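Long-range contacts in alpha-1,3-glucanase (Streptomyces thermodiastaticus, PDB 7C7D), which hydrolyses the alpha-1,3-glucosidic linkages of alpha-1,3-glucan as a thermostable enzyme of glycoside hydrolase family 87: residues L57-A67 with V101-A109; Q122-G132 with D177-V188. All coordinates share one frame; numbering follows the deposited sequence.

Contact 1: L57-A67 with V101-A109. With CA (calcium ion), chain C.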
loop_
_atom_site.group_PDB
_atom_site.type_symbol
_atom_site.label_atom_id
_atom_site.label_comp_id
_atom_site.label_asym_id
_atom_site.label_seq_id
_atom_site.Cartn_x
_atom_site.Cartn_y
_atom_site.Cartn_z
ATOM N N LEU A 57 -12.651 0.773 -7.784
ATOM C CA LEU A 57 -13.054 0.096 -6.569
ATOM C C LEU A 57 -14.554 0.213 -6.352
ATOM O O LEU A 57 -15.135 1.274 -6.595
ATOM C CB LEU A 57 -12.347 0.710 -5.355
ATOM C CG LEU A 57 -10.824 0.595 -5.356
ATOM C CD1 LEU A 57 -10.193 1.620 -4.421
ATOM C CD2 LEU A 57 -10.391 -0.817 -4.971
ATOM N N PRO A 58 -15.195 -0.848 -5.867
ATOM C CA PRO A 58 -16.642 -0.810 -5.618
ATOM C C PRO A 58 -16.985 -0.205 -4.266
ATOM O O PRO A 58 -18.011 -0.554 -3.676
ATOM C CB PRO A 58 -17.018 -2.296 -5.649
ATOM C CG PRO A 58 -15.798 -2.959 -5.051
ATOM C CD PRO A 58 -14.619 -2.175 -5.581
ATOM N N PHE A 59 -16.128 0.675 -3.747
ATOM C CA PHE A 59 -16.406 1.370 -2.498
ATOM C C PHE A 59 -15.980 2.827 -2.611
ATOM O O PHE A 59 -15.154 3.193 -3.452
ATOM C CB PHE A 59 -15.775 0.692 -1.260
ATOM C CG PHE A 59 -14.268 0.791 -1.178
ATOM C CD1 PHE A 59 -13.649 1.911 -0.631
ATOM C CD2 PHE A 59 -13.476 -0.268 -1.589
ATOM C CE1 PHE A 59 -12.265 1.984 -0.527
ATOM C CE2 PHE A 59 -12.089 -0.203 -1.489
ATOM C CZ PHE A 59 -11.483 0.925 -0.960
ATOM N N THR A 60 -16.548 3.652 -1.735
ATOM C CA THR A 60 -16.172 5.053 -1.613
ATOM C C THR A 60 -15.840 5.344 -0.159
ATOM O O THR A 60 -16.585 4.950 0.743
ATOM C CB THR A 60 -17.302 5.960 -2.095
ATOM O OG1 THR A 60 -17.504 5.735 -3.491
ATOM C CG2 THR A 60 -16.953 7.421 -1.881
ATOM N N SER A 61 -14.721 6.026 0.060
ATOM C CA SER A 61 -14.279 6.374 1.400
ATOM C C SER A 61 -14.803 7.747 1.791
ATOM O O SER A 61 -14.896 8.652 0.958
ATOM C CB SER A 61 -12.753 6.372 1.472
ATOM O OG SER A 61 -12.237 5.097 1.143
ATOM N N VAL A 62 -15.149 7.892 3.066
ATOM C CA VAL A 62 -15.538 9.173 3.642
ATOM C C VAL A 62 -14.664 9.407 4.866
ATOM O O VAL A 62 -14.670 8.595 5.802
ATOM C CB VAL A 62 -17.024 9.205 4.030
ATOM C CG1 VAL A 62 -17.384 10.571 4.611
ATOM C CG2 VAL A 62 -17.900 8.879 2.822
ATOM N N GLU A 63 -13.902 10.496 4.855
ATOM C CA GLU A 63 -13.059 10.812 5.996
ATOM C C GLU A 63 -13.931 11.145 7.199
ATOM O O GLU A 63 -14.927 11.864 7.088
ATOM C CB GLU A 63 -12.152 11.998 5.672
ATOM C CG GLU A 63 -11.151 11.749 4.552
ATOM C CD GLU A 63 -10.020 10.813 4.944
ATOM O OE1 GLU A 63 -9.246 10.448 4.037
ATOM O OE2 GLU A 63 -9.895 10.454 6.135
ATOM N N ALA A 64 -13.548 10.629 8.364
ATOM C CA ALA A 64 -14.338 10.897 9.562
ATOM C C ALA A 64 -14.392 12.386 9.870
ATOM O O ALA A 64 -15.414 12.890 10.356
ATOM C CB ALA A 64 -13.767 10.119 10.745
ATOM N N GLU A 65 -13.310 13.106 9.582
ATOM C CA GLU A 65 -13.247 14.533 9.841
ATOM C C GLU A 65 -14.173 15.333 8.934
ATOM O O GLU A 65 -14.389 16.517 9.198
ATOM C CB GLU A 65 -11.797 15.019 9.725
ATOM C CG GLU A 65 -11.118 14.709 8.380
ATOM C CD GLU A 65 -10.375 13.368 8.337
ATOM O OE1 GLU A 65 -10.771 12.420 9.043
ATOM O OE2 GLU A 65 -9.400 13.256 7.562
ATOM N N SER A 66 -14.726 14.718 7.888
ATOM C CA SER A 66 -15.713 15.357 7.024
ATOM C C SER A 66 -17.142 15.030 7.429
ATOM O O SER A 66 -18.083 15.515 6.792
ATOM C CB SER A 66 -15.493 14.953 5.560
ATOM O OG SER A 66 -16.051 13.675 5.290
ATOM N N ALA A 67 -17.326 14.227 8.466
ATOM C CA ALA A 67 -18.642 13.820 8.916
ATOM C C ALA A 67 -19.055 14.657 10.122
ATOM O O ALA A 67 -18.291 15.477 10.631
ATOM C CB ALA A 67 -18.654 12.321 9.219
ATOM N N VAL A 101 -19.889 9.637 15.363
ATOM C CA VAL A 101 -19.624 10.293 14.098
ATOM C C VAL A 101 -20.671 9.795 13.118
ATOM O O VAL A 101 -20.903 8.585 13.012
ATOM C CB VAL A 101 -18.185 10.051 13.603
ATOM C CG1 VAL A 101 -17.877 8.574 13.528
ATOM C CG2 VAL A 101 -17.972 10.710 12.251
ATOM N N GLU A 102 -21.357 10.728 12.471
ATOM C CA GLU A 102 -22.501 10.431 11.619
ATOM C C GLU A 102 -22.088 10.692 10.178
ATOM O O GLU A 102 -21.878 11.846 9.786
ATOM C CB GLU A 102 -23.679 11.318 12.009
ATOM C CG GLU A 102 -24.933 11.073 11.208
ATOM C CD GLU A 102 -26.093 11.909 11.701
ATOM O OE1 GLU A 102 -25.963 12.534 12.775
ATOM O OE2 GLU A 102 -27.137 11.932 11.020
ATOM N N PHE A 103 -21.968 9.624 9.400
ATOM C CA PHE A 103 -21.560 9.716 8.010
ATOM C C PHE A 103 -22.783 9.833 7.118
ATOM O O PHE A 103 -23.791 9.154 7.329
ATOM C CB PHE A 103 -20.808 8.451 7.599
ATOM C CG PHE A 103 -19.464 8.297 8.243
ATOM C CD1 PHE A 103 -18.330 8.811 7.641
ATOM C CD2 PHE A 103 -19.329 7.615 9.437
ATOM C CE1 PHE A 103 -17.089 8.663 8.230
ATOM C CE2 PHE A 103 -18.092 7.462 10.029
ATOM C CZ PHE A 103 -16.971 7.984 9.425
ATOM N N THR A 104 -22.680 10.676 6.101
ATOM C CA THR A 104 -23.641 10.658 5.011
ATOM C C THR A 104 -23.155 9.642 3.985
ATOM O O THR A 104 -22.033 9.746 3.478
ATOM C CB THR A 104 -23.803 12.043 4.393
ATOM O OG1 THR A 104 -24.378 12.922 5.367
ATOM C CG2 THR A 104 -24.725 11.975 3.181
ATOM N N VAL A 105 -23.989 8.646 3.710
ATOM C CA VAL A 105 -23.608 7.551 2.814
ATOM C C VAL A 105 -23.354 8.109 1.417
ATOM O O VAL A 105 -24.203 8.846 0.879
ATOM C CB VAL A 105 -24.719 6.488 2.802
ATOM C CG1 VAL A 105 -24.453 5.444 1.762
ATOM C CG2 VAL A 105 -24.840 5.852 4.179
ATOM N N PRO A 106 -22.205 7.820 0.796
ATOM C CA PRO A 106 -21.881 8.420 -0.505
ATOM C C PRO A 106 -22.414 7.668 -1.715
ATOM O O PRO A 106 -22.404 8.233 -2.819
ATOM C CB PRO A 106 -20.345 8.383 -0.499
ATOM C CG PRO A 106 -20.034 7.124 0.253
ATOM C CD PRO A 106 -21.071 7.060 1.353
ATOM N N ARG A 107 -22.881 6.435 -1.544
ATOM C CA ARG A 107 -23.276 5.576 -2.654
ATOM C C ARG A 107 -24.010 4.380 -2.069
ATOM O O ARG A 107 -23.956 4.128 -0.864
ATOM C CB ARG A 107 -22.048 5.075 -3.410
ATOM C CG ARG A 107 -21.239 4.075 -2.587
ATOM C CD ARG A 107 -19.913 3.756 -3.223
ATOM N NE ARG A 107 -20.048 2.851 -4.357
ATOM C CZ ARG A 107 -19.132 2.717 -5.308
ATOM N NH1 ARG A 107 -19.327 1.869 -6.306
ATOM N NH2 ARG A 107 -18.016 3.436 -5.256
ATOM N N ALA A 108 -24.684 3.632 -2.942
ATOM C CA ALA A 108 -25.328 2.394 -2.522
ATOM C C ALA A 108 -24.305 1.476 -1.875
ATOM O O ALA A 108 -23.226 1.246 -2.426
ATOM C CB ALA A 108 -25.939 1.690 -3.729
ATOM N N ALA A 109 -24.645 0.954 -0.702
ATOM C CA ALA A 109 -23.699 0.136 0.038
ATOM C C ALA A 109 -24.466 -0.802 0.955
ATOM O O ALA A 109 -25.600 -0.517 1.353
ATOM C CB ALA A 109 -22.727 1.003 0.846
HETATM CA CA CA C . -9.050 10.850 8.232
#
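Arg107 runs alongside Thr60, and its guanidinium reaches on to the Pro58-Phe59 peptide. Arg107 NH2 donates to Thr60 OG1 at 2.9 Å, with an N-H...O angle of 162°. The hydroxyl sits at the guanidinium edge, near its plane. One guanidinium face lies over the Pro58-Phe59 peptide, with Arg107 NH1 3.7 Å from Pro58 C. Bond and face contact together restrict how the guanidinium can turn. Thr60 CG2 meets Pro106 CG at 3.8 Å, and Val62 CG2 rests on the same proline ring. The other branch of Val62 swings anti to the backbone N (chi1 -179°). This brings Val62 CG1 to the edge of the Phe103 ring, 3.6 Å from Phe103 CD1. Ala67 CB covers one face of that ring as a CH-pi contact, 4.2 Å from the Phe103 centroid and offset toward the rim. Ala67 CB also packs 3.5 Å from Val101 CG2. The far end of the phenyl ring touches Ala64.

A short 3-10 turn, 64-66, positions Ala64 and Ala67. Glu63 O accepts two bonds there, from Ser66 N and from Ser66 OG at 2.8 Å. Glu63 and Glu65 turn away from 101-109 and bind calcium. Glu63 OE2 is 2.3 Å from the ion, and Glu65 binds it through both carboxylate oxygens. Backbone oxygens of Ser88, Gln91 and Asp191 also bind it. The two strands belong to different antiparallel sheets, consistent with a galactose-binding-like sandwich. The turn thus joins two chemistries: apolar packing toward Phe103, and carboxylates on the other side that probably offset the charge of the metal.

Contact 2: Q122-G132 with D177-V188; sequences QSGTLDVYVNG and DTVTLQATNVQV
The Tyr129 ring has Thr180 O at its edge, near the ring plane; water 3 and Gly132 C also lie at the edge. Gln182 CB approaches obliquely, 3.8 Å from Tyr129 CE1, and the Gln182 amide is turned 48° from the ring. The two strands form an antiparallel pair inside a five-stranded sheet. Asp127 with Gln182 and Tyr129 with Thr180 are hydrogen-bonded pairs. On the sheet face away from Tyr129 and Gln182, Val128 CG2 meets Leu181 CD2 at 4.1 Å, and Leu126 CD2 meets Leu181 CD1 at 4.0 Å. Water 3 bridges Asp127 OD2 and Tyr129 OH, 2.6 Å from the phenol oxygen. A leucine in place of Tyr129 would probably leave this water without its phenol partner and Gln182 CB without its ring neighbour. Gln182 OE1 is held by Arg100.

Farther along, the Asn185 amide grips Thr125 twice. Its CG lies between backbone N and carbonyl carbon (chi1 55°), which sets the amide against Thr125. Asn185 OD1 accepts from Thr125 N at 2.9 Å, nearly straight (170°) and on a lone pair. Asn185 ND2 donates to Thr125 OG1 at 2.9 Å. Water 2 donates to Thr125 O at 2.7 Å and to Val186 O, and accepts from Thr184 N.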
loop_
_atom_site.group_PDB
_atom_site.type_symbol
_atom_site.label_atom_id
_atom_site.label_comp_id
_atom_site.label_asym_id
_atom_site.label_seq_id
_atom_site.Cartn_x
_atom_site.Cartn_y
_atom_site.Cartn_z
ATOM N N GLN A 122 -5.923 -1.932 24.946
ATOM C CA GLN A 122 -7.364 -1.902 25.127
ATOM C C GLN A 122 -8.080 -2.438 23.898
ATOM O O GLN A 122 -7.514 -2.546 22.804
ATOM C CB GLN A 122 -7.847 -0.484 25.436
ATOM C CG GLN A 122 -7.254 0.077 26.714
ATOM C CD GLN A 122 -7.685 1.503 26.963
ATOM O OE1 GLN A 122 -8.444 2.069 26.187
ATOM N NE2 GLN A 122 -7.202 2.089 28.050
ATOM N N SER A 123 -9.349 -2.765 24.099
ATOM C CA SER A 123 -10.198 -3.254 23.027
ATOM C C SER A 123 -11.642 -3.024 23.435
ATOM O O SER A 123 -11.944 -2.730 24.594
ATOM C CB SER A 123 -9.941 -4.732 22.732
ATOM O OG SER A 123 -10.255 -5.523 23.863
ATOM N N GLY A 124 -12.533 -3.155 22.460
ATOM C CA GLY A 124 -13.947 -3.022 22.733
ATOM C C GLY A 124 -14.750 -3.136 21.462
ATOM O O GLY A 124 -14.384 -3.880 20.544
ATOM N N THR A 125 -15.858 -2.410 21.398
ATOM C CA THR A 125 -16.706 -2.440 20.225
ATOM C C THR A 125 -17.119 -1.021 19.885
ATOM O O THR A 125 -16.978 -0.098 20.688
ATOM C CB THR A 125 -17.952 -3.306 20.433
ATOM O OG1 THR A 125 -18.653 -2.848 21.593
ATOM C CG2 THR A 125 -17.572 -4.768 20.611
ATOM N N LEU A 126 -17.627 -0.866 18.670
ATOM C CA LEU A 126 -18.123 0.405 18.170
ATOM C C LEU A 126 -19.507 0.138 17.603
ATOM O O LEU A 126 -19.655 -0.686 16.695
ATOM C CB LEU A 126 -17.173 0.925 17.087
ATOM C CG LEU A 126 -17.332 2.352 16.565
ATOM C CD1 LEU A 126 -17.261 3.392 17.669
ATOM C CD2 LEU A 126 -16.257 2.618 15.526
ATOM N N ASP A 127 -20.521 0.793 18.161
ATOM C CA ASP A 127 -21.888 0.547 17.728
ATOM C C ASP A 127 -22.149 1.217 16.384
ATOM O O ASP A 127 -21.532 2.228 16.040
ATOM C CB ASP A 127 -22.891 1.060 18.764
ATOM C CG ASP A 127 -23.058 0.108 19.939
ATOM O OD1 ASP A 127 -22.456 -0.985 19.916
ATOM O OD2 ASP A 127 -23.811 0.446 20.879
ATOM N N VAL A 128 -23.069 0.632 15.619
ATOM C CA VAL A 128 -23.442 1.122 14.298
ATOM C C VAL A 128 -24.940 1.392 14.288
ATOM O O VAL A 128 -25.736 0.524 14.664
ATOM C CB VAL A 128 -23.053 0.125 13.190
ATOM C CG1 VAL A 128 -23.338 0.715 11.817
ATOM C CG2 VAL A 128 -21.580 -0.263 13.306
ATOM N N TYR A 129 -25.313 2.597 13.867
ATOM C CA TYR A 129 -26.701 2.986 13.687
ATOM C C TYR A 129 -26.905 3.314 12.218
ATOM O O TYR A 129 -26.008 3.854 11.561
ATOM C CB TYR A 129 -27.040 4.232 14.516
ATOM C CG TYR A 129 -27.076 4.014 16.015
ATOM C CD1 TYR A 129 -25.911 3.776 16.732
ATOM C CD2 TYR A 129 -28.276 4.065 16.715
ATOM C CE1 TYR A 129 -25.941 3.584 18.100
ATOM C CE2 TYR A 129 -28.316 3.873 18.084
ATOM C CZ TYR A 129 -27.147 3.632 18.771
ATOM O OH TYR A 129 -27.183 3.441 20.133
ATOM N N VAL A 130 -28.081 2.982 11.702
ATOM C CA VAL A 130 -28.477 3.361 10.354
ATOM C C VAL A 130 -29.805 4.088 10.480
ATOM O O VAL A 130 -30.815 3.484 10.862
ATOM C CB VAL A 130 -28.595 2.154 9.419
ATOM C CG1 VAL A 130 -29.219 2.588 8.105
ATOM C CG2 VAL A 130 -27.228 1.509 9.197
ATOM N N ASN A 131 -29.799 5.386 10.178
ATOM C CA ASN A 131 -31.007 6.210 10.241
ATOM C C ASN A 131 -31.552 6.302 11.665
ATOM O O ASN A 131 -32.764 6.279 11.888
ATOM C CB ASN A 131 -32.080 5.727 9.261
ATOM C CG ASN A 131 -31.658 5.883 7.816
ATOM O OD1 ASN A 131 -32.016 5.072 6.961
ATOM N ND2 ASN A 131 -30.891 6.930 7.533
ATOM N N GLY A 132 -30.651 6.406 12.638
ATOM C CA GLY A 132 -31.041 6.542 14.024
ATOM C C GLY A 132 -31.458 5.262 14.715
ATOM O O GLY A 132 -31.742 5.296 15.920
ATOM N N ASP A 177 -28.427 8.465 2.975
ATOM C CA ASP A 177 -28.682 7.825 4.253
ATOM C C ASP A 177 -27.586 8.206 5.244
ATOM O O ASP A 177 -26.551 8.776 4.884
ATOM C CB ASP A 177 -28.694 6.305 4.100
ATOM C CG ASP A 177 -29.977 5.785 3.479
ATOM O OD1 ASP A 177 -30.808 6.607 3.035
ATOM O OD2 ASP A 177 -30.146 4.548 3.430
ATOM N N THR A 178 -27.822 7.883 6.511
ATOM C CA THR A 178 -26.873 8.166 7.576
ATOM C C THR A 178 -26.414 6.853 8.189
ATOM O O THR A 178 -27.236 5.988 8.505
ATOM C CB THR A 178 -27.515 9.029 8.663
ATOM O OG1 THR A 178 -28.718 8.399 9.117
ATOM C CG2 THR A 178 -27.840 10.411 8.120
ATOM N N VAL A 179 -25.102 6.706 8.340
ATOM C CA VAL A 179 -24.508 5.632 9.125
ATOM C C VAL A 179 -23.726 6.293 10.248
ATOM O O VAL A 179 -22.820 7.097 9.991
ATOM C CB VAL A 179 -23.606 4.725 8.274
ATOM C CG1 VAL A 179 -22.847 3.735 9.160
ATOM C CG2 VAL A 179 -24.434 3.983 7.236
ATOM N N THR A 180 -24.086 5.972 11.486
ATOM C CA THR A 180 -23.474 6.577 12.658
ATOM C C THR A 180 -22.691 5.524 13.425
ATOM O O THR A 180 -23.188 4.418 13.665
ATOM C CB THR A 180 -24.535 7.208 13.563
ATOM O OG1 THR A 180 -25.239 8.218 12.830
ATOM C CG2 THR A 180 -23.886 7.849 14.780
ATOM N N LEU A 181 -21.465 5.869 13.786
ATOM C CA LEU A 181 -20.640 5.047 14.657
ATOM C C LEU A 181 -20.645 5.684 16.037
ATOM O O LEU A 181 -20.374 6.880 16.171
ATOM C CB LEU A 181 -19.210 4.980 14.119
ATOM C CG LEU A 181 -19.061 4.592 12.646
ATOM C CD1 LEU A 181 -17.591 4.520 12.260
ATOM C CD2 LEU A 181 -19.766 3.269 12.373
ATOM N N GLN A 182 -20.978 4.894 17.053
ATOM C CA GLN A 182 -21.147 5.387 18.414
ATOM C C GLN A 182 -20.230 4.613 19.349
ATOM O O GLN A 182 -20.365 3.391 19.483
ATOM C CB GLN A 182 -22.599 5.230 18.861
ATOM C CG GLN A 182 -22.879 5.768 20.245
ATOM C CD GLN A 182 -24.137 6.595 20.285
ATOM O OE1 GLN A 182 -24.246 7.620 19.613
ATOM N NE2 GLN A 182 -25.114 6.136 21.051
ATOM N N ALA A 183 -19.310 5.318 20.001
ATOM C CA ALA A 183 -18.422 4.685 20.970
ATOM C C ALA A 183 -19.191 4.416 22.253
ATOM O O ALA A 183 -20.061 5.191 22.623
ATOM C CB ALA A 183 -17.233 5.599 21.269
ATOM N N THR A 184 -18.890 3.303 22.920
ATOM C CA THR A 184 -19.645 2.932 24.118
ATOM C C THR A 184 -18.767 2.404 25.249
ATOM O O THR A 184 -19.060 2.645 26.424
ATOM C CB THR A 184 -20.725 1.888 23.802
ATOM O OG1 THR A 184 -20.113 0.697 23.290
ATOM C CG2 THR A 184 -21.751 2.419 22.807
ATOM N N ASN A 185 -17.704 1.666 24.918
ATOM C CA ASN A 185 -16.938 0.951 25.937
ATOM C C ASN A 185 -15.430 1.104 25.784
ATOM O O ASN A 185 -14.681 0.419 26.489
ATOM C CB ASN A 185 -17.316 -0.536 25.972
ATOM C CG ASN A 185 -17.168 -1.209 24.619
ATOM O OD1 ASN A 185 -16.327 -0.824 23.813
ATOM N ND2 ASN A 185 -17.985 -2.228 24.368
ATOM N N VAL A 186 -14.977 1.953 24.865
ATOM C CA VAL A 186 -13.562 2.248 24.681
ATOM C C VAL A 186 -13.500 3.507 23.834
ATOM O O VAL A 186 -14.379 3.756 23.002
ATOM C CB VAL A 186 -12.802 1.067 24.019
ATOM C CG1 VAL A 186 -13.361 0.752 22.629
ATOM C CG2 VAL A 186 -11.300 1.337 23.965
ATOM N N GLN A 187 -12.470 4.316 24.055
ATOM C CA GLN A 187 -12.291 5.529 23.266
ATOM C C GLN A 187 -11.736 5.144 21.900
ATOM O O GLN A 187 -10.703 4.475 21.812
ATOM C CB GLN A 187 -11.336 6.475 23.986
ATOM C CG GLN A 187 -11.135 7.824 23.321
ATOM C CD GLN A 187 -10.008 8.593 23.968
ATOM O OE1 GLN A 187 -8.842 8.230 23.830
ATOM N NE2 GLN A 187 -10.349 9.650 24.697
ATOM N N VAL A 188 -12.416 5.554 20.835
ATOM C CA VAL A 188 -12.061 5.141 19.482
ATOM C C VAL A 188 -11.737 6.379 18.663
ATOM O O VAL A 188 -12.539 7.316 18.600
ATOM C CB VAL A 188 -13.187 4.336 18.807
ATOM C CG1 VAL A 188 -12.721 3.825 17.442
ATOM C CG2 VAL A 188 -13.643 3.184 19.699
HETATM O O HOH W 1 -14.150 -2.468 26.165
HETATM O O HOH W 2 -16.538 2.199 22.025
HETATM O O HOH W 3 -25.001 2.777 21.339
HETATM O O HOH W 4 -27.644 6.851 11.456
#

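Overall arrangement
Both contacts are partly buried, and both lie in the same N-terminal region of the chain. They share a sheet: strand 100-104 of contact 1 is the neighbour of strand 178-183 of contact 2. Phe103 N lies 2.7 Å from Val179 O, a probable hydrogen bond. Contact 1 joins strands of two different sheets and relies mainly on side chains. Contact 2 joins neighbours within one sheet, through a ladder of backbone bonds. It buries more surface, 948 Å² against 508 Å². Its apolar face is buried, while water bridges serve polar groups along its other face and near its ends. Only contact 1 holds calcium ligands. Leu181 of contact 2 packs against Phe103 of contact 1.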